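Local coordinates for protein vanadium-dependent haloperoxidase (PDB 4CIT) that acts as a bacterial vanadium-dependent iodoperoxidase, probably oxidising iodide with hydrogen peroxide at a bound vanadate, at residues 55-58 and 59-63; 89-92 and 93-96; 157-160 and 161-165; 376-379 and 380-384; 441-444 and 445-449. One frame throughout, in Å; residues are numbered along the deposited sequence.

Interaction 1 of 5, residues 55-58 and 59-63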
loop_
_atom_site.group_PDB
_atom_site.type_symbol
_atom_site.label_atom_id
_atom_site.label_comp_id
_atom_site.label_asym_id
_atom_site.label_seq_id
_atom_site.Cartn_x
_atom_site.Cartn_y
_atom_site.Cartn_z
ATOM N N ASP A 55 9.253 1.282 13.313
ATOM C CA ASP A 55 8.360 2.121 14.092
ATOM C C ASP A 55 6.977 1.464 14.316
ATOM O O ASP A 55 6.101 2.041 15.001
ATOM C CB ASP A 55 8.146 3.483 13.372
ATOM C CG ASP A 55 9.374 4.403 13.429
ATOM O OD1 ASP A 55 10.331 4.120 14.175
ATOM O OD2 ASP A 55 9.385 5.477 12.747
ATOM N N ILE A 56 6.811 0.312 13.687
ATOM C CA ILE A 56 5.620 -0.550 13.822
ATOM C C ILE A 56 4.338 0.157 13.361
ATOM O O ILE A 56 3.317 0.243 14.024
ATOM C CB ILE A 56 5.507 -1.231 15.197
ATOM C CG1 ILE A 56 6.942 -1.568 15.706
ATOM C CG2 ILE A 56 4.707 -2.505 15.035
ATOM C CD1 ILE A 56 6.970 -2.288 17.031
ATOM N N PHE A 57 4.406 0.575 12.120
ATOM C CA PHE A 57 3.214 1.046 11.421
ATOM C C PHE A 57 2.312 -0.077 10.965
ATOM O O PHE A 57 2.734 -1.051 10.377
ATOM C CB PHE A 57 3.610 1.996 10.316
ATOM C CG PHE A 57 4.001 3.357 10.825
ATOM C CD1 PHE A 57 3.036 4.257 11.229
ATOM C CD2 PHE A 57 5.337 3.730 10.965
ATOM C CE1 PHE A 57 3.353 5.510 11.773
ATOM C CE2 PHE A 57 5.663 4.955 11.469
ATOM C CZ PHE A 57 4.687 5.868 11.861
ATOM N N SER A 58 1.013 0.134 11.064
ATOM C CA SER A 58 0.035 -0.869 10.616
ATOM C C SER A 58 -0.226 -0.796 9.086
ATOM O O SER A 58 0.096 0.211 8.452
ATOM C CB SER A 58 -1.301 -0.634 11.309
ATOM O OG SER A 58 -1.888 0.608 10.894
ATOM N N PRO A 59 -0.846 -1.841 8.489
ATOM C CA PRO A 59 -1.068 -1.806 7.031
ATOM C C PRO A 59 -1.795 -0.592 6.456
ATOM O O PRO A 59 -1.276 0.064 5.518
ATOM C CB PRO A 59 -1.760 -3.143 6.715
ATOM C CG PRO A 59 -1.235 -4.048 7.799
ATOM C CD PRO A 59 -1.076 -3.183 9.041
ATOM N N PRO A 60 -2.900 -0.176 7.063
ATOM C CA PRO A 60 -3.526 1.018 6.498
ATOM C C PRO A 60 -2.707 2.306 6.645
ATOM O O PRO A 60 -2.664 3.121 5.702
ATOM C CB PRO A 60 -4.865 1.175 7.297
ATOM C CG PRO A 60 -4.815 0.131 8.380
ATOM C CD PRO A 60 -3.690 -0.817 8.135
ATOM N N VAL A 61 -2.059 2.485 7.789
ATOM C CA VAL A 61 -1.265 3.716 8.056
ATOM C C VAL A 61 -0.048 3.784 7.087
ATOM O O VAL A 61 0.291 4.865 6.570
ATOM C CB VAL A 61 -0.801 3.801 9.532
ATOM C CG1 VAL A 61 0.146 4.970 9.714
ATOM C CG2 VAL A 61 -2.014 3.967 10.418
ATOM N N ALA A 62 0.545 2.621 6.776
ATOM C CA ALA A 62 1.651 2.527 5.818
ATOM C C ALA A 62 1.254 3.082 4.444
ATOM O O ALA A 62 2.042 3.735 3.791
ATOM C CB ALA A 62 2.103 1.067 5.705
ATOM N N SER A 63 -0.015 2.898 4.027
ATOM C CA SER A 63 -0.451 3.340 2.705
ATOM C C SER A 63 -0.489 4.856 2.585
ATOM O O SER A 63 -0.200 5.459 1.559
ATOM C CB SER A 63 -1.796 2.731 2.303
ATOM O OG SER A 63 -2.831 3.206 3.140
#
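The Phe57 ring is met obliquely by a single methyl of the following helix: Phe57 CD1 lies 3.3 Å from Val61 CG1, and CE1 comes next. The two side chains pass at a slant. Val61 holds its CG1 anti to the backbone N (chi1 173°), which sends that branch to the ring and turns CG2 to Ser58 instead. There Ser58 OG sits 3.4 Å from Val61 CG2 and 3.6 Å from Pro60 CD, so the hydroxyl rests against apolar groups of the first helical turn. Helix 38-55 ends in a Schellman motif, with Ile56 at positive phi; two residues later Ser58 occupies the N-cap position of helix 59-80, and the chain has turned from one helix into the next. The new helix opens with Pro59 and Pro60, which have no N-H to give, and this costs the first turn little. The Ser58 carbonyl still receives Ala62 N at 3.0 Å, with the donor nearly in line with the C=O (173°). Further along, Ser63 OG donates to Pro60 O at 2.6 Å. Met52 of helix 38-55 touches both Phe57 and Ala62, while Pro60 packs on Phe325 and Trp329 of helix 307-335. Pro59 also touches Phe325, and its side chain is about 6 Å from a bound vanadate.

Interaction 2 of 5, residues 89-92 and 93-96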
loop_
_atom_site.group_PDB
_atom_site.type_symbol
_atom_site.label_atom_id
_atom_site.label_comp_id
_atom_site.label_asym_id
_atom_site.label_seq_id
_atom_site.Cartn_x
_atom_site.Cartn_y
_atom_site.Cartn_z
ATOM N N GLY A 89 -6.924 19.592 -8.373
ATOM C CA GLY A 89 -8.193 19.570 -8.916
ATOM C C GLY A 89 -8.733 18.158 -9.145
ATOM O O GLY A 89 -9.925 17.986 -9.504
ATOM N N GLN A 90 -7.856 17.168 -9.036
ATOM C CA GLN A 90 -8.229 15.756 -9.272
ATOM C C GLN A 90 -8.281 14.939 -7.956
ATOM O O GLN A 90 -9.134 14.031 -7.824
ATOM C CB GLN A 90 -7.264 15.109 -10.249
ATOM C CG GLN A 90 -7.062 15.829 -11.587
ATOM C CD GLN A 90 -6.434 14.918 -12.633
ATOM O OE1 GLN A 90 -5.292 15.104 -13.168
ATOM N NE2 GLN A 90 -7.184 13.942 -12.974
ATOM N N LEU A 91 -7.410 15.215 -7.033
ATOM C CA LEU A 91 -7.436 14.583 -5.723
ATOM C C LEU A 91 -8.212 15.468 -4.767
ATOM O O LEU A 91 -8.080 16.732 -4.835
ATOM C CB LEU A 91 -6.022 14.332 -5.176
ATOM C CG LEU A 91 -5.043 13.534 -5.994
ATOM C CD1 LEU A 91 -3.727 13.212 -5.337
ATOM C CD2 LEU A 91 -5.709 12.274 -6.404
ATOM N N ASN A 92 -8.946 14.874 -3.803
ATOM C CA ASN A 92 -9.780 15.678 -2.905
ATOM C C ASN A 92 -9.055 16.736 -2.098
ATOM O O ASN A 92 -8.179 16.406 -1.352
ATOM C CB ASN A 92 -10.519 14.694 -1.945
ATOM C CG ASN A 92 -11.523 13.758 -2.730
ATOM O OD1 ASN A 92 -12.140 14.188 -3.741
ATOM N ND2 ASN A 92 -11.732 12.565 -2.233
ATOM N N GLY A 93 -9.416 18.004 -2.283
ATOM C CA GLY A 93 -8.819 19.121 -1.535
ATOM C C GLY A 93 -7.467 19.694 -2.097
ATOM O O GLY A 93 -6.950 20.590 -1.509
ATOM N N LEU A 94 -6.881 19.094 -3.089
ATOM C CA LEU A 94 -5.547 19.445 -3.517
ATOM C C LEU A 94 -5.637 20.584 -4.532
ATOM O O LEU A 94 -6.311 20.501 -5.564
ATOM C CB LEU A 94 -4.899 18.283 -4.193
ATOM C CG LEU A 94 -3.479 18.583 -4.717
ATOM C CD1 LEU A 94 -2.556 19.024 -3.610
ATOM C CD2 LEU A 94 -2.955 17.362 -5.469
ATOM N N THR A 95 -4.968 21.672 -4.158
ATOM C CA THR A 95 -4.757 22.831 -5.031
ATOM C C THR A 95 -3.373 22.952 -5.610
ATOM O O THR A 95 -2.440 22.201 -5.283
ATOM C CB THR A 95 -5.046 24.169 -4.280
ATOM O OG1 THR A 95 -4.109 24.320 -3.210
ATOM C CG2 THR A 95 -6.533 24.220 -3.794
ATOM N N ALA A 96 -3.234 23.885 -6.541
ATOM C CA ALA A 96 -1.945 23.994 -7.270
ATOM C C ALA A 96 -0.731 24.277 -6.384
ATOM O O ALA A 96 -0.733 25.174 -5.492
ATOM C CB ALA A 96 -2.071 24.966 -8.425
#
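Gly89 N donates to Leu94 O at 3.0 Å, with an N-H...O angle of 158°, and closes the loop in which the rest of this contact lies. Inside it is a type II beta turn from Leu91 to Leu94, its own bond running from Leu94 N to Leu91 O at 3.2 Å. That inner N-H points almost straight at the oxygen (169°), yet it arrives from above the carbonyl plane and not along a lone pair. Asn92 and Gly93 fill the two corner positions. Gly93 has the positive phi of the third residue in a type II turn; a beta carbon there would collide with Asn92 O, so the bend is well suited to a residue without one. Gly89 likewise adopts backbone angles that would press a beta carbon against the preceding carbonyl.

The two leucines either side of the corner sit on the buried flank. Leu94 CG stands anti to its own nitrogen (chi1 178°), and its CD2 comes 4.2 Å from Leu91 CD1, a loose apolar touch. Both leucines pack on Trp166 of helix 146-167, whose indole NE1 also bonds to Asn92 O. The Asn92 side chain turns the other way, its ND2 hydrogen-bonded to Pro211 O and Leu214 O, which ties the turn to a second loop. Within the turn, Leu94 CB rests 3.6 Å from Leu91 O, the same oxygen that accepts the Leu94 amide.

Interaction 3 of 5, residues 157-160 and 161-165; sequences LQVA and DHIGE
Val159 and Ile163 lie side by side on the packed flank, pointing the same way, with Val159 CG1 4.1 Å from Ile163 CG1. Ile163 CG1 stands beside its backbone N, opposite the carbonyl carbon (chi1 -61°), which swings it back to 3.4 Å from Val159 O, the very oxygen that takes the Ile163 amide at 2.9 Å in a bond straight to within a few degrees (177°). Beyond them Val159 meets Ile76 and Ile163 meets Ala72, both of helix 59-80, and Leu119 of helix 108-123 touches Ile163 as well. This is a regular alpha-helical turn within helix 146-167: each carbonyl from Leu157 to Ala160 accepts the amide four residues on, the shortest of these bonds being Gly164 N to Ala160 O at 2.7 Å. The opposite character appears at Asp161, which is exposed to solvent. Its carboxylate leans back along the helix, and an ordered water spends one proton on Asp161 OD1 at 2.7 Å and the other on Leu157 O at 3.1 Å, so that this carbonyl is gripped by both water and amide. Arg122 of helix 108-123 forms a salt bridge to the same OD1. The ring of His162 leads away from the turn, its NE2 hydrogen-bonded to Thr95 O.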
loop_
_atom_site.group_PDB
_atom_site.type_symbol
_atom_site.label_atom_id
_atom_site.label_comp_id
_atom_site.label_asym_id
_atom_site.label_seq_id
_atom_site.Cartn_x
_atom_site.Cartn_y
_atom_site.Cartn_z
ATOM N N LEU A 157 11.387 21.993 -0.845
ATOM C CA LEU A 157 10.873 22.251 0.450
ATOM C C LEU A 157 9.639 23.167 0.441
ATOM O O LEU A 157 8.711 22.966 1.254
ATOM C CB LEU A 157 11.963 22.758 1.383
ATOM C CG LEU A 157 13.160 21.801 1.710
ATOM C CD1 LEU A 157 14.131 22.506 2.652
ATOM C CD2 LEU A 157 12.716 20.492 2.317
ATOM N N GLN A 158 9.574 24.116 -0.473
ATOM C CA GLN A 158 8.380 24.920 -0.615
ATOM C C GLN A 158 7.201 24.083 -1.031
ATOM O O GLN A 158 6.098 24.245 -0.510
ATOM C CB GLN A 158 8.612 26.084 -1.612
ATOM C CG GLN A 158 7.509 27.014 -1.727
ATOM C CD GLN A 158 7.746 28.016 -2.873
ATOM O OE1 GLN A 158 8.590 27.816 -3.746
ATOM N NE2 GLN A 158 6.963 29.055 -2.875
ATOM N N VAL A 159 7.419 23.213 -1.985
ATOM C CA VAL A 159 6.332 22.284 -2.419
ATOM C C VAL A 159 5.934 21.353 -1.238
ATOM O O VAL A 159 4.761 21.100 -1.041
ATOM C CB VAL A 159 6.709 21.535 -3.679
ATOM C CG1 VAL A 159 5.634 20.472 -3.989
ATOM C CG2 VAL A 159 6.899 22.526 -4.856
ATOM N N ALA A 160 6.882 20.761 -0.529
ATOM C CA ALA A 160 6.582 19.920 0.592
ATOM C C ALA A 160 5.763 20.652 1.613
ATOM O O ALA A 160 4.847 20.051 2.217
ATOM C CB ALA A 160 7.875 19.406 1.267
ATOM N N ASP A 161 5.984 21.974 1.821
ATOM C CA ASP A 161 5.198 22.672 2.761
ATOM C C ASP A 161 3.761 22.760 2.263
ATOM O O ASP A 161 2.835 22.723 3.075
ATOM C CB ASP A 161 5.684 24.109 3.099
ATOM C CG ASP A 161 7.011 24.115 3.924
ATOM O OD1 ASP A 161 7.364 23.104 4.669
ATOM O OD2 ASP A 161 7.718 25.137 3.793
ATOM N N HIS A 162 3.572 22.960 0.967
ATOM C CA HIS A 162 2.240 23.097 0.428
ATOM C C HIS A 162 1.499 21.785 0.611
ATOM O O HIS A 162 0.306 21.734 1.049
ATOM C CB HIS A 162 2.263 23.635 -1.011
ATOM C CG HIS A 162 0.916 23.647 -1.682
ATOM N ND1 HIS A 162 0.094 24.738 -1.625
ATOM C CD2 HIS A 162 0.275 22.729 -2.458
ATOM C CE1 HIS A 162 -1.026 24.493 -2.287
ATOM N NE2 HIS A 162 -0.930 23.276 -2.826
ATOM N N ILE A 163 2.147 20.724 0.160
ATOM C CA ILE A 163 1.537 19.419 0.233
ATOM C C ILE A 163 1.304 19.006 1.704
ATOM O O ILE A 163 0.210 18.463 2.043
ATOM C CB ILE A 163 2.372 18.392 -0.500
ATOM C CG1 ILE A 163 2.467 18.822 -1.975
ATOM C CG2 ILE A 163 1.811 17.000 -0.214
ATOM C CD1 ILE A 163 1.208 18.675 -2.792
ATOM N N GLY A 164 2.231 19.391 2.570
ATOM C CA GLY A 164 2.071 19.169 4.037
ATOM C C GLY A 164 0.815 19.825 4.645
ATOM O O GLY A 164 0.127 19.231 5.453
ATOM N N GLU A 165 0.485 21.030 4.204
ATOM C CA GLU A 165 -0.684 21.689 4.683
ATOM C C GLU A 165 -1.944 20.885 4.327
ATOM O O GLU A 165 -2.831 20.830 5.155
ATOM C CB GLU A 165 -0.843 23.108 4.148
ATOM C CG GLU A 165 0.178 24.017 4.781
ATOM C CD GLU A 165 0.148 25.448 4.193
ATOM O OE1 GLU A 165 -0.906 25.874 3.642
ATOM O OE2 GLU A 165 1.193 26.143 4.319
HETATM O O HOH W 1 9.510 21.619 3.906
#

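Interaction 4 of 5, residues 376-379 and 380-384; sequences SVVL and TEVFG
Thr380 grips Ser376 O twice, through its amide N at 2.8 Å and its hydroxyl OG1 at 2.5 Å. The second value is short and should be read with caution, since Ser376 was modelled in two conformers. This is the last stretch of helix 367-383, an alpha helix of the PAP2 domain whose first residues, Gly367 and His368, belong to the vanadate pocket. OG1 stands beside the backbone N (chi1 -57°), bending the hydroxyl back along the helix, and the two donors approach Ser376 O from opposite faces of its carbonyl plane. A valine in its place has no hydroxyl and would probably leave Ser376 O without one of its two donors.

One turn on, Leu379 and Phe383 run alongside each other, with Leu379 CD2 4.1 Å from Phe383 CE2; their backbones are joined by Phe383 N to Leu379 O at 2.8 Å. The next shell fixes these groups. Leu379 packs on Trp292 and Ile295 of helix 288-302, which also reaches Phe383 through Ala299. Val382 leans on Ala313 of helix 307-335, and the same helix supplies Lys316 for a salt bridge to Glu381 OE1. At the helix end Gly384 turns to positive phi, at angles that a beta carbon would not tolerate. Val382 CG1 covers one face of the neighbouring Phe383 ring, 3.6 Å above the plane and over its centre.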
loop_
_atom_site.group_PDB
_atom_site.type_symbol
_atom_site.label_atom_id
_atom_site.label_comp_id
_atom_site.label_asym_id
_atom_site.label_seq_id
_atom_site.Cartn_x
_atom_site.Cartn_y
_atom_site.Cartn_z
ATOM N N SER A 376 -2.935 -4.221 -8.695
ATOM C CA SER A 376 -2.910 -4.966 -9.935
ATOM C C SER A 376 -3.530 -4.242 -11.159
ATOM O O SER A 376 -2.999 -4.229 -12.320
ATOM C CB SER A 376 -3.707 -6.227 -9.746
ATOM O OG SER A 376 -3.447 -7.098 -10.834
ATOM N N VAL A 377 -4.685 -3.686 -10.923
ATOM C CA VAL A 377 -5.382 -2.899 -11.949
ATOM C C VAL A 377 -4.566 -1.711 -12.400
ATOM O O VAL A 377 -4.378 -1.455 -13.583
ATOM C CB VAL A 377 -6.788 -2.480 -11.490
ATOM C CG1 VAL A 377 -7.342 -1.400 -12.377
ATOM C CG2 VAL A 377 -7.698 -3.701 -11.506
ATOM N N VAL A 378 -4.043 -0.952 -11.442
ATOM C CA VAL A 378 -3.194 0.197 -11.770
ATOM C C VAL A 378 -1.946 -0.202 -12.513
ATOM O O VAL A 378 -1.667 0.381 -13.574
ATOM C CB VAL A 378 -2.805 1.029 -10.495
ATOM C CG1 VAL A 378 -1.844 2.148 -10.880
ATOM C CG2 VAL A 378 -4.062 1.588 -9.898
ATOM N N LEU A 379 -1.233 -1.235 -12.054
ATOM C CA LEU A 379 0.012 -1.608 -12.712
ATOM C C LEU A 379 -0.252 -2.213 -14.084
ATOM O O LEU A 379 0.555 -2.051 -15.013
ATOM C CB LEU A 379 0.838 -2.579 -11.818
ATOM C CG LEU A 379 1.325 -1.869 -10.531
ATOM C CD1 LEU A 379 2.044 -2.899 -9.655
ATOM C CD2 LEU A 379 2.225 -0.680 -10.712
ATOM N N THR A 380 -1.362 -2.938 -14.182
ATOM C CA THR A 380 -1.757 -3.451 -15.507
ATOM C C THR A 380 -2.025 -2.298 -16.483
ATOM O O THR A 380 -1.640 -2.337 -17.643
ATOM C CB THR A 380 -2.917 -4.372 -15.393
ATOM O OG1 THR A 380 -2.549 -5.434 -14.481
ATOM C CG2 THR A 380 -3.336 -4.932 -16.798
ATOM N N GLU A 381 -2.658 -1.252 -16.018
ATOM C CA GLU A 381 -2.956 -0.107 -16.844
ATOM C C GLU A 381 -1.669 0.630 -17.211
ATOM O O GLU A 381 -1.525 1.024 -18.368
ATOM C CB GLU A 381 -3.872 0.881 -16.170
ATOM C CG GLU A 381 -4.339 2.058 -17.069
ATOM C CD GLU A 381 -3.381 3.260 -17.186
ATOM O OE1 GLU A 381 -2.816 3.729 -16.161
ATOM O OE2 GLU A 381 -3.175 3.749 -18.366
ATOM N N VAL A 382 -0.736 0.751 -16.294
ATOM C CA VAL A 382 0.535 1.479 -16.599
ATOM C C VAL A 382 1.512 0.702 -17.435
ATOM O O VAL A 382 2.062 1.269 -18.444
ATOM C CB VAL A 382 1.203 1.982 -15.284
ATOM C CG1 VAL A 382 2.626 2.517 -15.478
ATOM C CG2 VAL A 382 0.323 2.938 -14.611
ATOM N N PHE A 383 1.759 -0.568 -17.102
ATOM C CA PHE A 383 2.825 -1.375 -17.646
ATOM C C PHE A 383 2.355 -2.510 -18.565
ATOM O O PHE A 383 3.154 -3.097 -19.286
ATOM C CB PHE A 383 3.674 -1.978 -16.559
ATOM C CG PHE A 383 4.430 -0.989 -15.751
ATOM C CD1 PHE A 383 5.479 -0.283 -16.338
ATOM C CD2 PHE A 383 4.123 -0.779 -14.424
ATOM C CE1 PHE A 383 6.268 0.603 -15.570
ATOM C CE2 PHE A 383 4.854 0.182 -13.684
ATOM C CZ PHE A 383 5.941 0.809 -14.269
ATOM N N GLY A 384 1.064 -2.785 -18.534
ATOM C CA GLY A 384 0.424 -3.729 -19.483
ATOM C C GLY A 384 0.097 -5.054 -18.786
ATOM O O GLY A 384 0.507 -5.308 -17.634
#

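Interaction 5 of 5, residues 441-444 and 445-449; sequences TFVV and NKLHM
Phe442 overlaps the aliphatic stem of Lys446: its CZ lies 3.7 Å from Lys446 CD, the methylene meeting the ring at a slant while the two side chains run the same way. With CG anti to the backbone N (chi1 -180°) and the chain extended beyond it, the lysine passes the CZ end of the ring and delivers NZ to Val213 O in a neighbouring loop. The Phe442 ring also meets that of Phe220. On the buried side Val443 CG1 touches Leu447 CD1 at 3.8 Å, and at the surface Thr441 CG2 lies 3.4 Å from Asn445 ND2, whereas Thr441 OG1 bonds back to Arg437 O.

All this happens where helix 426-446 runs out. Lys446 N bonds to Phe442 O at 2.8 Å but at a bent angle of 130°, with a weak second bond to Val443 O. Leu447 N, by contrast, points almost straight at Val443 O (3.0 Å, 175°), although Leu447 is already the first residue to leave helical angles. Beyond that point a water takes over, donating to Val444 O and to Leu447 O at 2.7 Å each. Such a mixture implies a helix end secured on one flank by hydrocarbon and a long lysine reaching a loop carbonyl, while water bridges the Val444 and Leu447 carbonyls where the chain leaves the helix.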
loop_
_atom_site.group_PDB
_atom_site.type_symbol
_atom_site.label_atom_id
_atom_site.label_comp_id
_atom_site.label_asym_id
_atom_site.label_seq_id
_atom_site.Cartn_x
_atom_site.Cartn_y
_atom_site.Cartn_z
ATOM N N THR A 441 -10.153 0.282 -10.939
ATOM C CA THR A 441 -10.749 0.711 -12.220
ATOM C C THR A 441 -11.273 2.119 -12.174
ATOM O O THR A 441 -11.032 2.946 -13.090
ATOM C CB THR A 441 -11.807 -0.320 -12.716
ATOM O OG1 THR A 441 -11.107 -1.596 -12.859
ATOM C CG2 THR A 441 -12.437 0.085 -14.077
ATOM N N PHE A 442 -11.972 2.439 -11.100
ATOM C CA PHE A 442 -12.477 3.791 -10.931
ATOM C C PHE A 442 -11.295 4.812 -10.879
ATOM O O PHE A 442 -11.366 5.910 -11.488
ATOM C CB PHE A 442 -13.290 3.835 -9.634
ATOM C CG PHE A 442 -13.678 5.213 -9.164
ATOM C CD1 PHE A 442 -14.768 5.917 -9.756
ATOM C CD2 PHE A 442 -13.012 5.764 -8.147
ATOM C CE1 PHE A 442 -15.079 7.232 -9.383
ATOM C CE2 PHE A 442 -13.370 7.024 -7.689
ATOM C CZ PHE A 442 -14.375 7.750 -8.302
ATOM N N VAL A 443 -10.282 4.523 -10.063
ATOM C CA VAL A 443 -9.107 5.413 -9.940
ATOM C C VAL A 443 -8.462 5.599 -11.306
ATOM O O VAL A 443 -8.171 6.741 -11.699
ATOM C CB VAL A 443 -8.082 4.936 -8.879
ATOM C CG1 VAL A 443 -6.785 5.728 -8.951
ATOM C CG2 VAL A 443 -8.659 4.910 -7.517
ATOM N N VAL A 444 -8.273 4.528 -12.060
ATOM C CA VAL A 444 -7.600 4.701 -13.341
ATOM C C VAL A 444 -8.466 5.455 -14.377
ATOM O O VAL A 444 -7.953 6.167 -15.210
ATOM C CB VAL A 444 -7.023 3.408 -13.918
ATOM C CG1 VAL A 444 -6.021 2.851 -12.970
ATOM C CG2 VAL A 444 -8.052 2.416 -14.224
ATOM N N ASN A 445 -9.765 5.370 -14.228
ATOM C CA ASN A 445 -10.703 6.028 -15.151
ATOM C C ASN A 445 -10.876 7.446 -14.734
ATOM O O ASN A 445 -11.309 8.265 -15.596
ATOM C CB ASN A 445 -12.071 5.296 -15.177
ATOM C CG ASN A 445 -12.033 4.036 -15.999
ATOM O OD1 ASN A 445 -11.259 3.914 -16.927
ATOM N ND2 ASN A 445 -12.899 3.081 -15.668
ATOM N N LYS A 446 -10.653 7.763 -13.454
ATOM C CA LYS A 446 -10.869 9.128 -12.973
ATOM C C LYS A 446 -9.611 9.969 -13.182
ATOM O O LYS A 446 -9.739 11.085 -13.714
ATOM C CB LYS A 446 -11.376 9.147 -11.548
ATOM C CG LYS A 446 -11.606 10.563 -11.033
ATOM C CD LYS A 446 -12.275 10.516 -9.705
ATOM C CE LYS A 446 -12.105 11.840 -8.970
ATOM N NZ LYS A 446 -12.853 11.892 -7.668
ATOM N N LEU A 447 -8.409 9.491 -12.798
ATOM C CA LEU A 447 -7.184 10.292 -12.827
ATOM C C LEU A 447 -6.601 10.440 -14.241
ATOM O O LEU A 447 -6.291 9.457 -14.912
ATOM C CB LEU A 447 -6.064 9.769 -11.887
ATOM C CG LEU A 447 -6.496 9.687 -10.411
ATOM C CD1 LEU A 447 -5.294 9.211 -9.568
ATOM C CD2 LEU A 447 -7.052 11.013 -9.905
ATOM N N HIS A 448 -6.497 11.653 -14.707
ATOM C CA HIS A 448 -5.854 11.914 -16.026
ATOM C C HIS A 448 -4.526 12.482 -15.766
ATOM O O HIS A 448 -4.398 13.697 -15.505
ATOM C CB HIS A 448 -6.709 12.835 -16.825
ATOM C CG HIS A 448 -6.255 13.038 -18.234
ATOM N ND1 HIS A 448 -6.648 14.141 -18.975
ATOM C CD2 HIS A 448 -5.437 12.308 -19.034
ATOM C CE1 HIS A 448 -6.069 14.102 -20.159
ATOM N NE2 HIS A 448 -5.353 12.993 -20.227
ATOM N N MET A 449 -3.518 11.659 -15.826
ATOM C CA MET A 449 -2.151 12.068 -15.566
ATOM C C MET A 449 -1.313 12.126 -16.828
ATOM O O MET A 449 -0.641 13.090 -17.074
ATOM C CB MET A 449 -1.543 11.181 -14.451
ATOM C CG MET A 449 -2.334 11.257 -13.129
ATOM S SD MET A 449 -1.923 9.928 -11.821
ATOM C CE MET A 449 -0.223 10.120 -11.606
HETATM O O HOH W 2 -5.376 6.933 -14.881
HETATM O O HOH W 3 -7.946 8.671 -16.861
#

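All the touching residues of interaction 1 are buried, and it lies nearest the chain's centre, with a side chain about 6 Å from a vanadate; the other four are only partly buried. It alone joins the end of one helix to the start of the next, whereas interaction 3 is a turn within one helix, interactions 4 and 5 are the closing turns of theirs, and interaction 2 is a loop held by backbone bonds. Interactions 4 and 5 touch through valines, Val378 CG2 meeting Val444 CG1 at 3.9 Å. Interaction 2 touches interaction 3 through Leu94 CD1 and Ile163 CD1 (3.9 Å), and interaction 5 through Leu91 CD2 and Leu447 CD2 (4.0 Å). Ordered waters enter at 157-165 and 441-449.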